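Local structure of amicyanin (Paracoccus versutus, 1ID2) at residues 51-63 with 83-96. The protein is a type I blue copper protein that carries electrons, shuttling them through a single bound copper ion in a beta-barrel of the plastocyanin/azurin family. Sequence-based numbering, arbitrary orientation.
Sequences VMPHNVAFKKGIV and FNEAGSYDYFCTPH. With CU (copper (II) ion), chain D.
His54 and His96 meet rim to rim at the copper, their ring planes at 76°, each giving ND1 to the metal. Cys93 SG binds the copper at 2.0 Å, lying in plane at the edge of the His54 ring; Met99 completes the type I site, and Glu50 takes a hydrogen bond from His54 NE2.

Asn55 N donates a long, nearly straight hydrogen bond to Cys93 SG (3.6 Å), and the Asn55 side chain, folded between its own backbone N and carbonyl carbon (chi1 77°), fixes the next residue, Thr94. Thr94 N donates to a lone pair of Asn55 OD1 at 2.9 Å, almost straight at 171°, and Asn55 ND2 gives an in-plane N-H to Thr94 OG1 at 3.0 Å; ND2 also binds Gly70 O. Shortening Asn55 to an alanine is likely to leave Thr94 N and OG1 without these partners and the turn after Cys93 freer to shift.

Farther along, Ala57 and Phe92 form an antiparallel hydrogen-bonded pair, and a water links Lys59 N to Asp90 O.

Apolar contacts back up the pair. Ala57 CB makes a CH-pi contact over one face of the Phe92 ring, 4.1 Å from its centroid; the Lys59 chain crosses that ring at about a right angle, Lys59 CE lying 3.8 Å from Phe92 CZ on the side opposite Ala57 CB. The Phe58 ring is sandwiched between Tyr91 CB and Val63 CG1, with its CZ 3.8 Å from Phe83 CZ.

The thiolate thus accepts a backbone N-H, which would be expected to temper its negative charge and help tune the copper for electron transfer.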
ATOM      1  N   VAL A  51      16.580   3.807   0.720  1.00 17.06           N
ATOM      2  CA  VAL A  51      16.644   5.146   0.120  1.00 23.01           C
ATOM      3  C   VAL A  51      16.016   5.303  -1.271  1.00 11.67           C
ATOM      4  O   VAL A  51      15.736   6.420  -1.698  1.00 23.51           O
ATOM      5  CB  VAL A  51      18.101   5.679   0.064  1.00 23.83           C
ATOM      6  CG1 VAL A  51      18.568   6.024   1.440  1.00 20.98           C
ATOM      7  CG2 VAL A  51      19.020   4.645  -0.515  1.00 11.77           C
ATOM      8  N   MET A  52      15.883   4.207  -2.011  1.00 24.15           N
ATOM      9  CA  MET A  52      15.082   4.201  -3.242  1.00 26.77           C
ATOM     10  C   MET A  52      13.629   4.515  -2.924  1.00 12.86           C
ATOM     11  O   MET A  52      12.987   3.799  -2.172  1.00  9.63           O
ATOM     12  CB  MET A  52      15.130   2.830  -3.904  1.00 20.34           C
ATOM     13  CG  MET A  52      14.417   2.759  -5.241  1.00 10.51           C
ATOM     14  SD  MET A  52      15.361   3.524  -6.544  1.00 19.85           S
ATOM     15  CE  MET A  52      16.381   2.138  -7.102  1.00 17.02           C
ATOM     16  N   PRO A  53      13.055   5.502  -3.600  1.00 14.35           N
ATOM     17  CA  PRO A  53      11.666   5.771  -3.242  1.00 22.44           C
ATOM     18  C   PRO A  53      10.737   4.754  -3.885  1.00 17.16           C
ATOM     19  O   PRO A  53      10.977   4.300  -5.003  1.00 16.69           O
ATOM     20  CB  PRO A  53      11.442   7.197  -3.752  1.00 15.08           C
ATOM     21  CG  PRO A  53      12.849   7.770  -3.862  1.00 19.92           C
ATOM     22  CD  PRO A  53      13.648   6.611  -4.361  1.00 10.50           C
ATOM     23  N   HIS A  54       9.663   4.426  -3.179  1.00 15.38           N
ATOM     24  CA  HIS A  54       8.706   3.423  -3.609  1.00  3.90           C
ATOM     25  C   HIS A  54       7.311   3.922  -3.266  1.00 10.00           C
ATOM     26  O   HIS A  54       7.154   4.704  -2.332  1.00 17.70           O
ATOM     27  CB  HIS A  54       8.978   2.103  -2.905  1.00  5.83           C
ATOM     28  CG  HIS A  54      10.309   1.490  -3.254  1.00 12.35           C
ATOM     29  ND1 HIS A  54      10.601   1.064  -4.526  1.00 18.41           N
ATOM     30  CD2 HIS A  54      11.324   1.136  -2.432  1.00 12.72           C
ATOM     31  CE1 HIS A  54      11.776   0.470  -4.449  1.00  7.29           C
ATOM     32  NE2 HIS A  54      12.257   0.484  -3.214  1.00  9.25           N
ATOM     33  N   ASN A  55       6.334   3.628  -4.117  1.00 12.62           N
ATOM     34  CA  ASN A  55       4.943   3.936  -3.789  1.00 10.35           C
ATOM     35  C   ASN A  55       4.060   2.704  -3.939  1.00 15.19           C
ATOM     36  O   ASN A  55       4.576   1.578  -4.044  1.00 13.60           O
ATOM     37  CB  ASN A  55       4.402   5.095  -4.645  1.00 10.60           C
ATOM     38  CG  ASN A  55       4.050   4.673  -6.063  1.00 13.86           C
ATOM     39  OD1 ASN A  55       4.613   3.725  -6.574  1.00 16.35           O
ATOM     40  ND2 ASN A  55       3.193   5.443  -6.733  1.00  4.59           N
ATOM     41  N   VAL A  56       2.755   2.900  -3.725  1.00 17.24           N
ATOM     42  CA  VAL A  56       1.748   1.852  -3.944  1.00 11.75           C
ATOM     43  C   VAL A  56       0.762   2.382  -4.970  1.00 15.85           C
ATOM     44  O   VAL A  56       0.322   3.527  -4.841  1.00 15.84           O
ATOM     45  CB  VAL A  56       0.997   1.504  -2.617  1.00 18.06           C
ATOM     46  CG1 VAL A  56      -0.188   0.595  -2.877  1.00 26.35           C
ATOM     47  CG2 VAL A  56       1.941   0.802  -1.680  1.00 18.76           C
ATOM     48  N   ALA A  57       0.597   1.652  -6.080  1.00 27.02           N
ATOM     49  CA  ALA A  57      -0.289   2.073  -7.168  1.00  9.84           C
ATOM     50  C   ALA A  57      -1.184   0.950  -7.700  1.00 14.71           C
ATOM     51  O   ALA A  57      -0.903  -0.247  -7.515  1.00 12.97           O
ATOM     52  CB  ALA A  57       0.527   2.688  -8.312  1.00  5.36           C
ATOM     53  N   PHE A  58      -2.342   1.349  -8.214  1.00  6.14           N
ATOM     54  CA  PHE A  58      -3.347   0.405  -8.705  1.00 15.32           C
ATOM     55  C   PHE A  58      -3.691   0.856 -10.124  1.00 10.70           C
ATOM     56  O   PHE A  58      -3.758   2.055 -10.394  1.00 14.82           O
ATOM     57  CB  PHE A  58      -4.622   0.421  -7.828  1.00  9.65           C
ATOM     58  CG  PHE A  58      -4.410  -0.029  -6.369  1.00 12.01           C
ATOM     59  CD1 PHE A  58      -4.459  -1.366  -6.018  1.00 12.35           C
ATOM     60  CD2 PHE A  58      -4.173   0.897  -5.360  1.00  6.19           C
ATOM     61  CE1 PHE A  58      -4.255  -1.776  -4.690  1.00 10.56           C
ATOM     62  CE2 PHE A  58      -3.974   0.489  -4.037  1.00  9.93           C
ATOM     63  CZ  PHE A  58      -4.012  -0.838  -3.705  1.00 17.90           C
ATOM     64  N   LYS A  59      -3.730  -0.091 -11.056  1.00 25.03           N
ATOM     65  CA  LYS A  59      -4.215   0.169 -12.415  1.00 12.55           C
ATOM     66  C   LYS A  59      -5.710   0.526 -12.374  1.00 22.24           C
ATOM     67  O   LYS A  59      -6.375   0.346 -11.350  1.00 36.48           O
ATOM     68  CB  LYS A  59      -4.037  -1.079 -13.297  1.00 19.97           C
ATOM     69  CG  LYS A  59      -2.599  -1.520 -13.572  1.00 23.35           C
ATOM     70  CD  LYS A  59      -2.012  -0.716 -14.711  1.00 22.53           C
ATOM     71  CE  LYS A  59      -0.517  -0.938 -14.865  1.00 32.33           C
ATOM     72  NZ  LYS A  59       0.136   0.300 -15.408  1.00 49.54           N
ATOM     73  N   LYS A  60      -6.252   0.916 -13.527  1.00 20.62           N
ATOM     74  CA  LYS A  60      -7.670   1.241 -13.650  1.00 10.92           C
ATOM     75  C   LYS A  60      -8.500   0.017 -13.304  1.00 22.57           C
ATOM     76  O   LYS A  60      -8.155  -1.098 -13.697  1.00 30.94           O
ATOM     77  CB  LYS A  60      -8.008   1.656 -15.085  1.00 26.21           C
ATOM     78  CG  LYS A  60      -8.155   3.155 -15.306  1.00 69.01           C
ATOM     79  CD  LYS A  60      -9.185   3.473 -16.398  1.00 74.12           C
ATOM     80  CE  LYS A  60      -9.082   2.521 -17.594  1.00 64.93           C
ATOM     81  NZ  LYS A  60      -7.781   2.616 -18.334  1.00 52.18           N
ATOM     82  N   GLY A  61      -9.613   0.234 -12.614  1.00 17.40           N
ATOM     83  CA  GLY A  61     -10.593  -0.823 -12.469  1.00 11.05           C
ATOM     84  C   GLY A  61     -10.330  -1.726 -11.295  1.00 39.00           C
ATOM     85  O   GLY A  61     -10.997  -2.747 -11.146  1.00 27.71           O
ATOM     86  N   ILE A  62      -9.344  -1.378 -10.473  1.00 32.26           N
ATOM     87  CA  ILE A  62      -8.961  -2.250  -9.366  1.00 50.84           C
ATOM     88  C   ILE A  62      -9.545  -1.767  -8.026  1.00 22.50           C
ATOM     89  O   ILE A  62     -10.313  -2.489  -7.396  1.00 25.41           O
ATOM     90  CB  ILE A  62      -7.409  -2.412  -9.284  1.00 21.39           C
ATOM     91  CG1 ILE A  62      -6.865  -2.936 -10.621  1.00 26.56           C
ATOM     92  CG2 ILE A  62      -7.026  -3.352  -8.151  1.00 17.94           C
ATOM     93  CD1 ILE A  62      -7.226  -4.366 -10.943  1.00 22.00           C
ATOM     94  N   VAL A  63      -9.238  -0.532  -7.625  1.00 35.00           N
ATOM     95  CA  VAL A  63      -9.831   0.023  -6.409  1.00 33.32           C
ATOM     96  C   VAL A  63     -10.899   1.055  -6.708  1.00 56.21           C
ATOM     97  O   VAL A  63     -11.431   1.687  -5.797  1.00 21.31           O
ATOM     98  CB  VAL A  63      -8.782   0.679  -5.486  1.00 13.58           C
ATOM     99  CG1 VAL A  63      -8.007  -0.398  -4.777  1.00  9.71           C
ATOM    100  CG2 VAL A  63      -7.877   1.636  -6.272  1.00 13.15           C
ATOM    101  N   PHE A  83      -9.080  -0.624   3.289  1.00 10.27           N
ATOM    102  CA  PHE A  83      -9.775  -1.401   2.267  1.00 27.48           C
ATOM    103  C   PHE A  83     -11.170  -1.709   2.758  1.00 21.19           C
ATOM    104  O   PHE A  83     -11.351  -2.463   3.705  1.00 19.21           O
ATOM    105  CB  PHE A  83      -9.035  -2.714   1.973  1.00 14.77           C
ATOM    106  CG  PHE A  83      -7.806  -2.533   1.138  1.00 30.44           C
ATOM    107  CD1 PHE A  83      -6.587  -2.239   1.728  1.00 14.16           C
ATOM    108  CD2 PHE A  83      -7.876  -2.593  -0.242  1.00 10.77           C
ATOM    109  CE1 PHE A  83      -5.466  -1.998   0.940  1.00 17.02           C
ATOM    110  CE2 PHE A  83      -6.754  -2.360  -1.035  1.00 10.96           C
ATOM    111  CZ  PHE A  83      -5.558  -2.060  -0.448  1.00 12.29           C
ATOM    112  N   ASN A  84     -12.158  -1.129   2.097  1.00 15.76           N
ATOM    113  CA  ASN A  84     -13.521  -1.184   2.589  1.00 20.33           C
ATOM    114  C   ASN A  84     -14.273  -2.363   2.039  1.00 28.64           C
ATOM    115  O   ASN A  84     -15.160  -2.888   2.703  1.00 47.05           O
ATOM    116  CB  ASN A  84     -14.256   0.098   2.237  1.00 11.32           C
ATOM    117  CG  ASN A  84     -13.591   1.308   2.814  1.00 26.61           C
ATOM    118  OD1 ASN A  84     -13.274   1.353   4.006  1.00 38.97           O
ATOM    119  ND2 ASN A  84     -13.323   2.281   1.969  1.00 18.64           N
ATOM    120  N   GLU A  85     -13.913  -2.798   0.838  1.00 22.69           N
ATOM    121  CA  GLU A  85     -14.638  -3.884   0.198  1.00 30.64           C
ATOM    122  C   GLU A  85     -13.828  -5.174   0.057  1.00 24.65           C
ATOM    123  O   GLU A  85     -12.662  -5.134  -0.335  1.00 56.61           O
ATOM    124  CB  GLU A  85     -15.124  -3.430  -1.174  1.00 31.79           C
ATOM    125  CG  GLU A  85     -16.390  -2.604  -1.158  1.00 66.60           C
ATOM    126  CD  GLU A  85     -17.054  -2.573  -2.519  1.00 79.59           C
ATOM    127  OE1 GLU A  85     -17.470  -3.651  -3.008  1.00 70.21           O
ATOM    128  OE2 GLU A  85     -17.096  -1.484  -3.127  1.00 67.49           O
ATOM    129  N   ALA A  86     -14.495  -6.311   0.284  1.00 26.76           N
ATOM    130  CA  ALA A  86     -13.978  -7.659  -0.011  1.00 23.73           C
ATOM    131  C   ALA A  86     -13.506  -7.831  -1.462  1.00 18.28           C
ATOM    132  O   ALA A  86     -14.145  -7.317  -2.371  1.00 33.06           O
ATOM    133  CB  ALA A  86     -15.053  -8.688   0.303  1.00 18.24           C
ATOM    134  N   GLY A  87     -12.406  -8.559  -1.672  1.00 23.57           N
ATOM    135  CA  GLY A  87     -11.849  -8.728  -3.012  1.00 31.76           C
ATOM    136  C   GLY A  87     -10.348  -9.007  -3.081  1.00 23.54           C
ATOM    137  O   GLY A  87      -9.735  -9.246  -2.049  1.00 22.23           O
ATOM    138  N   SER A  88      -9.765  -9.015  -4.290  1.00 21.56           N
ATOM    139  CA  SER A  88      -8.305  -9.110  -4.481  1.00 18.50           C
ATOM    140  C   SER A  88      -7.765  -7.897  -5.224  1.00 23.76           C
ATOM    141  O   SER A  88      -8.152  -7.647  -6.367  1.00 32.57           O
ATOM    142  CB  SER A  88      -7.917 -10.359  -5.279  1.00 13.13           C
ATOM    143  OG  SER A  88      -8.277 -11.521  -4.584  1.00 18.38           O
ATOM    144  N   TYR A  89      -6.803  -7.207  -4.610  1.00 18.33           N
ATOM    145  CA  TYR A  89      -6.308  -5.938  -5.125  1.00  7.75           C
ATOM    146  C   TYR A  89      -4.812  -6.066  -5.340  1.00 11.42           C
ATOM    147  O   TYR A  89      -4.080  -6.398  -4.422  1.00 21.65           O
ATOM    148  CB  TYR A  89      -6.588  -4.816  -4.122  1.00  7.97           C
ATOM    149  CG  TYR A  89      -8.031  -4.730  -3.690  1.00 19.77           C
ATOM    150  CD1 TYR A  89      -8.905  -3.879  -4.340  1.00 21.62           C
ATOM    151  CD2 TYR A  89      -8.544  -5.573  -2.706  1.00 16.59           C
ATOM    152  CE1 TYR A  89     -10.248  -3.866  -4.053  1.00 27.00           C
ATOM    153  CE2 TYR A  89      -9.901  -5.573  -2.413  1.00 13.65           C
ATOM    154  CZ  TYR A  89     -10.749  -4.713  -3.106  1.00 26.43           C
ATOM    155  OH  TYR A  89     -12.113  -4.732  -2.918  1.00 30.87           O
ATOM    156  N   ASP A  90      -4.408  -5.978  -6.597  1.00 14.32           N
ATOM    157  CA  ASP A  90      -3.005  -5.960  -7.004  1.00 19.61           C
ATOM    158  C   ASP A  90      -2.504  -4.540  -6.978  1.00 24.03           C
ATOM    159  O   ASP A  90      -3.130  -3.665  -7.575  1.00 26.83           O
ATOM    160  CB  ASP A  90      -2.845  -6.441  -8.447  1.00 34.87           C
ATOM    161  CG  ASP A  90      -3.493  -7.759  -8.691  1.00 86.90           C
ATOM    162  OD1 ASP A  90      -4.548  -7.780  -9.383  1.00 58.59           O
ATOM    163  OD2 ASP A  90      -2.917  -8.756  -8.191  1.00 25.58           O
ATOM    164  N   TYR A  91      -1.276  -4.355  -6.511  1.00 16.91           N
ATOM    165  CA  TYR A  91      -0.634  -3.062  -6.652  1.00 30.34           C
ATOM    166  C   TYR A  91       0.758  -3.301  -7.186  1.00 14.88           C
ATOM    167  O   TYR A  91       1.241  -4.435  -7.202  1.00 22.53           O
ATOM    168  CB  TYR A  91      -0.580  -2.311  -5.313  1.00 14.78           C
ATOM    169  CG  TYR A  91       0.106  -3.075  -4.206  1.00 10.59           C
ATOM    170  CD1 TYR A  91       1.459  -2.891  -3.943  1.00  4.44           C
ATOM    171  CD2 TYR A  91      -0.589  -4.024  -3.453  1.00 13.80           C
ATOM    172  CE1 TYR A  91       2.107  -3.640  -2.979  1.00  3.76           C
ATOM    173  CE2 TYR A  91       0.050  -4.772  -2.484  1.00  5.29           C
ATOM    174  CZ  TYR A  91       1.409  -4.573  -2.263  1.00  2.16           C
ATOM    175  OH  TYR A  91       2.046  -5.281  -1.279  1.00  7.67           O
ATOM    176  N   PHE A  92       1.398  -2.214  -7.588  1.00 13.65           N
ATOM    177  CA  PHE A  92       2.744  -2.246  -8.101  1.00  6.85           C
ATOM    178  C   PHE A  92       3.347  -0.886  -7.759  1.00  6.93           C
ATOM    179  O   PHE A  92       2.658   0.001  -7.247  1.00  5.52           O
ATOM    180  CB  PHE A  92       2.725  -2.487  -9.632  1.00  3.33           C
ATOM    181  CG  PHE A  92       1.958  -1.442 -10.398  1.00  6.79           C
ATOM    182  CD1 PHE A  92       0.569  -1.472 -10.432  1.00  5.44           C
ATOM    183  CD2 PHE A  92       2.612  -0.358 -10.972  1.00  9.07           C
ATOM    184  CE1 PHE A  92      -0.150  -0.437 -11.001  1.00  4.75           C
ATOM    185  CE2 PHE A  92       1.886   0.688 -11.551  1.00 22.35           C
ATOM    186  CZ  PHE A  92       0.488   0.640 -11.554  1.00  6.01           C
ATOM    187  N   CYS A  93       4.646  -0.749  -7.982  1.00 15.10           N
ATOM    188  CA  CYS A  93       5.349   0.477  -7.678  1.00 20.77           C
ATOM    189  C   CYS A  93       5.534   1.177  -8.995  1.00 13.91           C
ATOM    190  O   CYS A  93       5.939   0.561  -9.968  1.00 13.89           O
ATOM    191  CB  CYS A  93       6.702   0.158  -7.030  1.00 10.20           C
ATOM    192  SG  CYS A  93       7.667   1.618  -6.754  1.00 11.25           S
ATOM    193  N   THR A  94       5.065   2.410  -9.065  1.00  7.82           N
ATOM    194  CA  THR A  94       4.902   3.113 -10.323  1.00 11.11           C
ATOM    195  C   THR A  94       6.178   3.175 -11.160  1.00 29.35           C
ATOM    196  O   THR A  94       6.156   2.872 -12.344  1.00 16.85           O
ATOM    197  CB  THR A  94       4.371   4.545 -10.067  1.00 10.87           C
ATOM    198  OG1 THR A  94       3.052   4.463  -9.523  1.00 16.90           O
ATOM    199  CG2 THR A  94       4.333   5.358 -11.358  1.00  9.18           C
ATOM    200  N   PRO A  95       7.311   3.568 -10.558  1.00 15.82           N
ATOM    201  CA  PRO A  95       8.530   3.604 -11.364  1.00 21.12           C
ATOM    202  C   PRO A  95       9.242   2.239 -11.505  1.00 19.55           C
ATOM    203  O   PRO A  95      10.127   2.075 -12.353  1.00 35.99           O
ATOM    204  CB  PRO A  95       9.383   4.635 -10.634  1.00 13.13           C
ATOM    205  CG  PRO A  95       8.991   4.438  -9.209  1.00 17.56           C
ATOM    206  CD  PRO A  95       7.511   4.223  -9.253  1.00 20.00           C
ATOM    207  N   HIS A  96       8.784   1.250 -10.736  1.00 13.53           N
ATOM    208  CA  HIS A  96       9.382  -0.085 -10.697  1.00 10.09           C
ATOM    209  C   HIS A  96       8.282  -1.128 -10.801  1.00  6.85           C
ATOM    210  O   HIS A  96       7.976  -1.820  -9.817  1.00 14.97           O
ATOM    211  CB  HIS A  96      10.132  -0.280  -9.370  1.00 14.42           C
ATOM    212  CG  HIS A  96      11.042   0.860  -9.005  1.00 18.06           C
ATOM    213  ND1 HIS A  96      11.007   1.434  -7.751  1.00 20.00           N
ATOM    214  CD2 HIS A  96      11.919   1.543  -9.785  1.00 27.49           C
ATOM    215  CE1 HIS A  96      11.852   2.445  -7.800  1.00 20.61           C
ATOM    216  NE2 HIS A  96      12.423   2.558  -9.013  1.00 17.78           N
TER
HETATM  217 CU    CU D 107       9.508   0.917  -6.218  1.00 21.77          CU
HETATM  218  O   HOH W   1      -2.875  -2.979 -10.155  1.00 15.03           O